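Uncharacterized protein lp_2219 (Lactobacillus plantarum, PDB 3HFQ) is of unknown function but has the seven-bladed beta-propeller fold of the lactonase family, which suggests, without proving, a related enzymatic role. Local coordinates at residues A[40-52]-A[86-98]. The protein carries 1 engineered substitution. Numbering follows the deposited sequence.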
ATOM      1  N   GLN A  40     -11.885 -14.057   3.803  1.00 14.94           N
ATOM      2  CA  GLN A  40     -11.090 -14.542   2.678  1.00 13.74           C
ATOM      3  C   GLN A  40     -10.327 -13.472   1.901  1.00 15.77           C
ATOM      4  O   GLN A  40     -10.885 -12.440   1.537  1.00 14.22           O
ATOM      5  CB  GLN A  40     -11.979 -15.326   1.707  1.00 20.83           C
ATOM      6  CG  GLN A  40     -12.468 -16.662   2.250  1.00 31.02           C
ATOM      7  CD  GLN A  40     -11.327 -17.622   2.531  1.00 37.62           C
ATOM      8  OE1 GLN A  40     -10.590 -18.012   1.622  1.00 36.14           O
ATOM      9  NE2 GLN A  40     -11.174 -18.005   3.794  1.00 39.71           N
ATOM     10  N   ASN A  41      -9.048 -13.751   1.652  1.00 13.19           N
ATOM     11  CA  ASN A  41      -8.143 -12.877   0.903  1.00 15.38           C
ATOM     12  C   ASN A  41      -8.136 -11.392   1.262  1.00 14.30           C
ATOM     13  O   ASN A  41      -8.286 -10.531   0.394  1.00 12.55           O
ATOM     14  CB  ASN A  41      -8.396 -13.037  -0.602  1.00 19.17           C
ATOM     15  CG  ASN A  41      -7.594 -14.179  -1.220  1.00 28.59           C
ATOM     16  OD1 ASN A  41      -7.061 -15.047  -0.521  1.00 22.19           O
ATOM     17  ND2 ASN A  41      -7.513 -14.182  -2.545  1.00 32.62           N
ATOM     18  N   PRO A  42      -7.954 -11.069   2.552  1.00 12.17           N
ATOM     19  CA  PRO A  42      -7.927  -9.663   2.973  1.00 10.05           C
ATOM     20  C   PRO A  42      -6.513  -9.138   2.727  1.00 12.57           C
ATOM     21  O   PRO A  42      -5.780  -8.834   3.671  1.00 11.51           O
ATOM     22  CB  PRO A  42      -8.265  -9.754   4.452  1.00  7.45           C
ATOM     23  CG  PRO A  42      -7.542 -11.021   4.855  1.00  5.79           C
ATOM     24  CD  PRO A  42      -7.887 -11.972   3.718  1.00  8.23           C
ATOM     25  N   THR A  43      -6.147  -9.027   1.451  1.00  9.72           N
ATOM     26  CA  THR A  43      -4.803  -8.601   1.051  1.00  9.27           C
ATOM     27  C   THR A  43      -4.412  -7.151   1.304  1.00 13.42           C
ATOM     28  O   THR A  43      -3.237  -6.803   1.188  1.00 10.56           O
ATOM     29  CB  THR A  43      -4.544  -8.933  -0.431  1.00 12.46           C
ATOM     30  OG1 THR A  43      -5.374  -8.115  -1.260  1.00 11.81           O
ATOM     31  CG2 THR A  43      -4.861 -10.400  -0.705  1.00 14.84           C
ATOM     32  N   TYR A  44      -5.381  -6.292   1.606  1.00  9.57           N
ATOM     33  CA  TYR A  44      -5.064  -4.908   1.935  1.00 12.38           C
ATOM     34  C   TYR A  44      -6.088  -4.394   2.935  1.00 10.21           C
ATOM     35  O   TYR A  44      -7.258  -4.780   2.892  1.00 12.42           O
ATOM     36  CB  TYR A  44      -5.019  -4.003   0.700  1.00  9.98           C
ATOM     37  CG  TYR A  44      -3.934  -2.947   0.831  1.00  9.51           C
ATOM     38  CD1 TYR A  44      -2.597  -3.264   0.588  1.00 13.20           C
ATOM     39  CD2 TYR A  44      -4.234  -1.653   1.255  1.00 10.31           C
ATOM     40  CE1 TYR A  44      -1.580  -2.317   0.770  1.00 14.70           C
ATOM     41  CE2 TYR A  44      -3.229  -0.698   1.440  1.00 11.01           C
ATOM     42  CZ  TYR A  44      -1.907  -1.037   1.195  1.00 13.65           C
ATOM     43  OH  TYR A  44      -0.915  -0.096   1.369  1.00 13.85           O
ATOM     44  N   LEU A  45      -5.630  -3.526   3.833  1.00 10.77           N
ATOM     45  CA  LEU A  45      -6.462  -2.979   4.896  1.00 11.73           C
ATOM     46  C   LEU A  45      -6.400  -1.458   5.001  1.00 13.66           C
ATOM     47  O   LEU A  45      -5.382  -0.848   4.676  1.00  9.12           O
ATOM     48  CB  LEU A  45      -6.005  -3.561   6.236  1.00 13.71           C
ATOM     49  CG  LEU A  45      -5.831  -5.078   6.322  1.00 12.74           C
ATOM     50  CD1 LEU A  45      -5.134  -5.434   7.634  1.00 11.64           C
ATOM     51  CD2 LEU A  45      -7.193  -5.755   6.222  1.00  7.72           C
ATOM     52  N   ALA A  46      -7.490  -0.865   5.488  1.00  7.31           N
ATOM     53  CA  ALA A  46      -7.585   0.581   5.691  1.00 10.29           C
ATOM     54  C   ALA A  46      -8.396   0.823   6.966  1.00 15.18           C
ATOM     55  O   ALA A  46      -9.362   0.110   7.236  1.00 16.23           O
ATOM     56  CB  ALA A  46      -8.274   1.251   4.500  1.00 11.40           C
ATOM     57  N   LEU A  47      -8.002   1.830   7.739  1.00 10.61           N
ATOM     58  CA  LEU A  47      -8.679   2.151   8.993  1.00 14.65           C
ATOM     59  C   LEU A  47      -9.248   3.563   9.004  1.00 13.15           C
ATOM     60  O   LEU A  47      -8.683   4.471   8.398  1.00 15.99           O
ATOM     61  CB  LEU A  47      -7.705   2.004  10.168  1.00 14.06           C
ATOM     62  CG  LEU A  47      -7.343   0.601  10.656  1.00 16.96           C
ATOM     63  CD1 LEU A  47      -6.078   0.659  11.501  1.00 21.95           C
ATOM     64  CD2 LEU A  47      -8.508   0.032  11.461  1.00 16.16           C
ATOM     65  N   SER A  48     -10.374   3.740   9.691  1.00 10.89           N
ATOM     66  CA  SER A  48     -10.992   5.056   9.807  1.00 13.50           C
ATOM     67  C   SER A  48     -10.721   5.578  11.216  1.00 17.03           C
ATOM     68  O   SER A  48     -10.252   4.832  12.079  1.00 16.61           O
ATOM     69  CB  SER A  48     -12.503   4.975   9.576  1.00 11.32           C
ATOM     70  OG  SER A  48     -13.155   4.359  10.674  1.00 13.65           O
ATOM     71  N   ALA A  49     -11.014   6.853  11.444  1.00 16.13           N
ATOM     72  CA  ALA A  49     -10.799   7.463  12.750  1.00 23.12           C
ATOM     73  C   ALA A  49     -11.780   6.926  13.793  1.00 19.52           C
ATOM     74  O   ALA A  49     -11.578   7.106  14.991  1.00 23.44           O
ATOM     75  CB  ALA A  49     -10.927   8.982  12.641  1.00 24.56           C
ATOM     76  N   LYS A  50     -12.843   6.271  13.333  1.00 15.87           N
ATOM     77  CA  LYS A  50     -13.845   5.705  14.235  1.00 17.87           C
ATOM     78  C   LYS A  50     -13.512   4.246  14.527  1.00 20.32           C
ATOM     79  O   LYS A  50     -14.338   3.496  15.049  1.00 18.99           O
ATOM     80  CB  LYS A  50     -15.229   5.807  13.608  1.00 21.63           C
ATOM     81  N   ASP A  51     -12.288   3.863  14.183  1.00 18.30           N
ATOM     82  CA  ASP A  51     -11.787   2.511  14.375  1.00 18.55           C
ATOM     83  C   ASP A  51     -12.538   1.456  13.579  1.00 16.64           C
ATOM     84  O   ASP A  51     -12.720   0.327  14.033  1.00 17.32           O
ATOM     85  CB  ASP A  51     -11.768   2.138  15.861  1.00 21.00           C
ATOM     86  CG  ASP A  51     -10.741   2.935  16.643  1.00 30.24           C
ATOM     87  OD1 ASP A  51      -9.621   3.139  16.123  1.00 26.15           O
ATOM     88  OD2 ASP A  51     -11.046   3.352  17.779  1.00 34.72           O
ATOM     89  N   CYS A  52     -12.994   1.835  12.390  1.00 12.86           N
ATOM     90  CA  CYS A  52     -13.650   0.880  11.518  1.00 11.24           C
ATOM     91  C   CYS A  52     -12.551   0.380  10.594  1.00 13.05           C
ATOM     92  O   CYS A  52     -11.662   1.140  10.204  1.00 14.56           O
ATOM     93  CB  CYS A  52     -14.774   1.536  10.717  1.00 15.22           C
ATOM     94  SG  CYS A  52     -16.321   1.675  11.657  1.00 19.21           S
ATOM     95  N   THR A  86     -13.072 -10.663  -9.546  1.00 18.31           N
ATOM     96  CA  THR A  86     -11.975 -10.738  -8.592  1.00 17.07           C
ATOM     97  C   THR A  86     -12.046  -9.678  -7.502  1.00 16.70           C
ATOM     98  O   THR A  86     -12.672  -8.633  -7.676  1.00 16.03           O
ATOM     99  CB  THR A  86     -10.626 -10.565  -9.303  1.00 19.17           C
ATOM    100  OG1 THR A  86     -10.570  -9.260  -9.892  1.00 20.50           O
ATOM    101  CG2 THR A  86     -10.458 -11.613 -10.391  1.00 19.88           C
ATOM    102  N   PRO A  87     -11.406  -9.945  -6.352  1.00 12.23           N
ATOM    103  CA  PRO A  87     -11.395  -8.992  -5.239  1.00 14.11           C
ATOM    104  C   PRO A  87     -10.417  -7.879  -5.619  1.00 10.51           C
ATOM    105  O   PRO A  87      -9.566  -8.071  -6.485  1.00 13.03           O
ATOM    106  CB  PRO A  87     -10.863  -9.821  -4.066  1.00 19.23           C
ATOM    107  CG  PRO A  87     -11.137 -11.247  -4.471  1.00 22.05           C
ATOM    108  CD  PRO A  87     -10.823 -11.232  -5.940  1.00 17.05           C
ATOM    109  N   PRO A  88     -10.530  -6.704  -4.983  1.00 13.37           N
ATOM    110  CA  PRO A  88      -9.626  -5.587  -5.286  1.00 14.57           C
ATOM    111  C   PRO A  88      -8.212  -5.813  -4.740  1.00 13.61           C
ATOM    112  O   PRO A  88      -7.927  -6.865  -4.163  1.00 12.81           O
ATOM    113  CB  PRO A  88     -10.330  -4.393  -4.645  1.00 12.81           C
ATOM    114  CG  PRO A  88     -11.040  -5.013  -3.472  1.00 14.65           C
ATOM    115  CD  PRO A  88     -11.603  -6.285  -4.063  1.00 14.12           C
ATOM    116  N   ALA A  89      -7.334  -4.826  -4.916  1.00  8.51           N
ATOM    117  CA  ALA A  89      -5.948  -4.946  -4.464  1.00  8.91           C
ATOM    118  C   ALA A  89      -5.487  -3.838  -3.516  1.00 10.30           C
ATOM    119  O   ALA A  89      -4.421  -3.940  -2.908  1.00 10.05           O
ATOM    120  CB  ALA A  89      -5.018  -4.997  -5.674  1.00 11.15           C
ATOM    121  N   TYR A  90      -6.281  -2.781  -3.404  1.00 12.28           N
ATOM    122  CA  TYR A  90      -5.945  -1.652  -2.540  1.00 10.95           C
ATOM    123  C   TYR A  90      -7.238  -1.057  -2.001  1.00 11.68           C
ATOM    124  O   TYR A  90      -8.279  -1.137  -2.651  1.00  9.99           O
ATOM    125  CB  TYR A  90      -5.194  -0.587  -3.346  1.00 10.51           C
ATOM    126  CG  TYR A  90      -4.595   0.544  -2.529  1.00 10.84           C
ATOM    127  CD1 TYR A  90      -3.357   0.397  -1.901  1.00 15.04           C
ATOM    128  CD2 TYR A  90      -5.258   1.766  -2.394  1.00 10.21           C
ATOM    129  CE1 TYR A  90      -2.789   1.437  -1.168  1.00 14.22           C
ATOM    130  CE2 TYR A  90      -4.701   2.817  -1.655  1.00 11.80           C
ATOM    131  CZ  TYR A  90      -3.466   2.643  -1.047  1.00 18.18           C
ATOM    132  OH  TYR A  90      -2.896   3.673  -0.328  1.00 16.68           O
ATOM    133  N   VAL A  91      -7.169  -0.466  -0.813  1.00  8.92           N
ATOM    134  CA  VAL A  91      -8.336   0.168  -0.201  1.00  8.71           C
ATOM    135  C   VAL A  91      -7.857   1.321   0.680  1.00 11.20           C
ATOM    136  O   VAL A  91      -6.837   1.202   1.356  1.00  9.46           O
ATOM    137  CB  VAL A  91      -9.166  -0.855   0.637  1.00 13.33           C
ATOM    138  CG1 VAL A  91      -8.320  -1.444   1.760  1.00 14.59           C
ATOM    139  CG2 VAL A  91     -10.419  -0.186   1.185  1.00 11.25           C
ATOM    140  N   ALA A  92      -8.574   2.442   0.645  1.00  9.21           N
ATOM    141  CA  ALA A  92      -8.209   3.613   1.446  1.00 11.25           C
ATOM    142  C   ALA A  92      -9.447   4.352   1.946  1.00 10.45           C
ATOM    143  O   ALA A  92     -10.530   4.224   1.372  1.00  8.00           O
ATOM    144  CB  ALA A  92      -7.338   4.562   0.620  1.00 10.26           C
ATOM    145  N   VAL A  93      -9.279   5.138   3.009  1.00 11.39           N
ATOM    146  CA  VAL A  93     -10.386   5.897   3.585  1.00 12.05           C
ATOM    147  C   VAL A  93     -10.219   7.411   3.419  1.00 16.21           C
ATOM    148  O   VAL A  93      -9.124   7.948   3.600  1.00 13.14           O
ATOM    149  CB  VAL A  93     -10.546   5.594   5.104  1.00 12.60           C
ATOM    150  CG1 VAL A  93     -11.594   6.520   5.721  1.00 10.99           C
ATOM    151  CG2 VAL A  93     -10.959   4.135   5.310  1.00  8.12           C
ATOM    152  N   ASP A  94     -11.313   8.081   3.062  1.00 12.01           N
ATOM    153  CA  ASP A  94     -11.344   9.534   2.905  1.00 11.30           C
ATOM    154  C   ASP A  94     -12.144  10.014   4.117  1.00 11.90           C
ATOM    155  O   ASP A  94     -13.373   9.933   4.120  1.00 10.82           O
ATOM    156  CB  ASP A  94     -12.086   9.917   1.619  1.00 10.91           C
ATOM    157  CG  ASP A  94     -11.994  11.402   1.307  1.00 14.69           C
ATOM    158  OD1 ASP A  94     -11.965  12.208   2.258  1.00 14.57           O
ATOM    159  OD2 ASP A  94     -11.963  11.761   0.110  1.00 15.39           O
ATOM    160  N   GLU A  95     -11.455  10.495   5.147  1.00 14.67           N
ATOM    161  CA  GLU A  95     -12.135  10.948   6.360  1.00 18.46           C
ATOM    162  C   GLU A  95     -13.099  12.105   6.143  1.00 12.11           C
ATOM    163  O   GLU A  95     -14.253  12.034   6.553  1.00 16.33           O
ATOM    164  CB  GLU A  95     -11.116  11.352   7.430  1.00 21.21           C
ATOM    165  CG  GLU A  95     -10.371  10.196   8.081  1.00 25.09           C
ATOM    166  CD  GLU A  95     -11.278   9.272   8.878  1.00 25.41           C
ATOM    167  OE1 GLU A  95     -12.395   9.693   9.249  1.00 23.39           O
ATOM    168  OE2 GLU A  95     -10.866   8.123   9.144  1.00 25.17           O
ATOM    169  N   ALA A  96     -12.621  13.169   5.503  1.00 13.79           N
ATOM    170  CA  ALA A  96     -13.443  14.355   5.261  1.00 16.61           C
ATOM    171  C   ALA A  96     -14.729  14.082   4.484  1.00 17.24           C
ATOM    172  O   ALA A  96     -15.798  14.562   4.867  1.00 14.76           O
ATOM    173  CB  ALA A  96     -12.617  15.424   4.540  1.00 17.51           C
ATOM    174  N   ARG A  97     -14.627  13.314   3.401  1.00 10.74           N
ATOM    175  CA  ARG A  97     -15.789  13.000   2.568  1.00 12.26           C
ATOM    176  C   ARG A  97     -16.556  11.756   3.019  1.00 14.10           C
ATOM    177  O   ARG A  97     -17.652  11.489   2.525  1.00 12.74           O
ATOM    178  CB  ARG A  97     -15.363  12.791   1.107  1.00 10.92           C
ATOM    179  CG  ARG A  97     -14.704  13.988   0.430  1.00 15.81           C
ATOM    180  CD  ARG A  97     -14.541  13.730  -1.069  1.00 17.64           C
ATOM    181  NE  ARG A  97     -13.955  14.864  -1.785  1.00 17.08           N
ATOM    182  CZ  ARG A  97     -12.653  15.025  -2.006  1.00 16.44           C
ATOM    183  NH1 ARG A  97     -11.783  14.124  -1.568  1.00 10.88           N
ATOM    184  NH2 ARG A  97     -12.219  16.086  -2.673  1.00 16.04           N
ATOM    185  N   GLN A  98     -15.979  10.997   3.943  1.00 12.70           N
ATOM    186  CA  GLN A  98     -16.598   9.767   4.428  1.00 11.44           C
ATOM    187  C   GLN A  98     -16.845   8.800   3.269  1.00 11.46           C
ATOM    188  O   GLN A  98     -17.964   8.333   3.043  1.00 12.15           O
ATOM    189  CB  GLN A  98     -17.900  10.080   5.174  1.00 11.89           C
ATOM    190  CG  GLN A  98     -17.653  10.662   6.565  1.00 16.27           C
ATOM    191  CD  GLN A  98     -16.979   9.662   7.496  1.00 18.37           C
ATOM    192  OE1 GLN A  98     -17.569   8.644   7.853  1.00 18.72           O
ATOM    193  NE2 GLN A  98     -15.738   9.949   7.887  1.00 12.34           N
TER
HETATM  194  O   HOH W   1      -3.442  -6.337  -2.124  1.00 10.47           O
HETATM  195  O   HOH W   2      -6.296  -9.102  -3.602  1.00 18.15           O
HETATM  196  O   HOH W   3      -8.408   7.226   8.183  1.00 25.57           O
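Tyr44 and Tyr90 extend alongside each other in the same direction, their ring planes inclined at 33°. CD1 of Tyr90 sits over one face of the Tyr44 ring, displaced from its centre, and the closest approach is Tyr44 CE2 to Tyr90 CE1 at 3.4 Å. The CB of Tyr90 points away from 40-52, but with CG anti to the backbone N (chi1 -171°) the ring comes back beside Tyr44; its hydroxyl is hydrogen-bonded to Asp147. On the Tyr44 ring, CD2 also lies 4.1 Å from Val91 CG1. With an alanine in place of Tyr44, the Tyr90 ring would probably lose this neighbour and a gap would open beside Val91 CG1. Farther along, CB of Ala46 lies between Val91 CG1 (3.8 Å) and Val93 CG2 (4.0 Å). Strands 45-47 and 90-94, the innermost of two successive propeller blades, run nearly parallel and meet through side chains that pack on one another and on the facing backbone. Polar links close both ends. At one, a water joins Thr43 OG1 to Pro88 O; at the other, Ala49 N donates to Glu95 OE2 (2.6 Å), met on the syn side but 33° out of the carboxylate plane, and a water bridges the same oxygen to Leu47 O. The blades thus join along an apolar, aromatic seam, and at its more exposed end the Glu95 carboxylate ties in the Ser48–Asp51 turn through one bent bond, and the residue before it through a water.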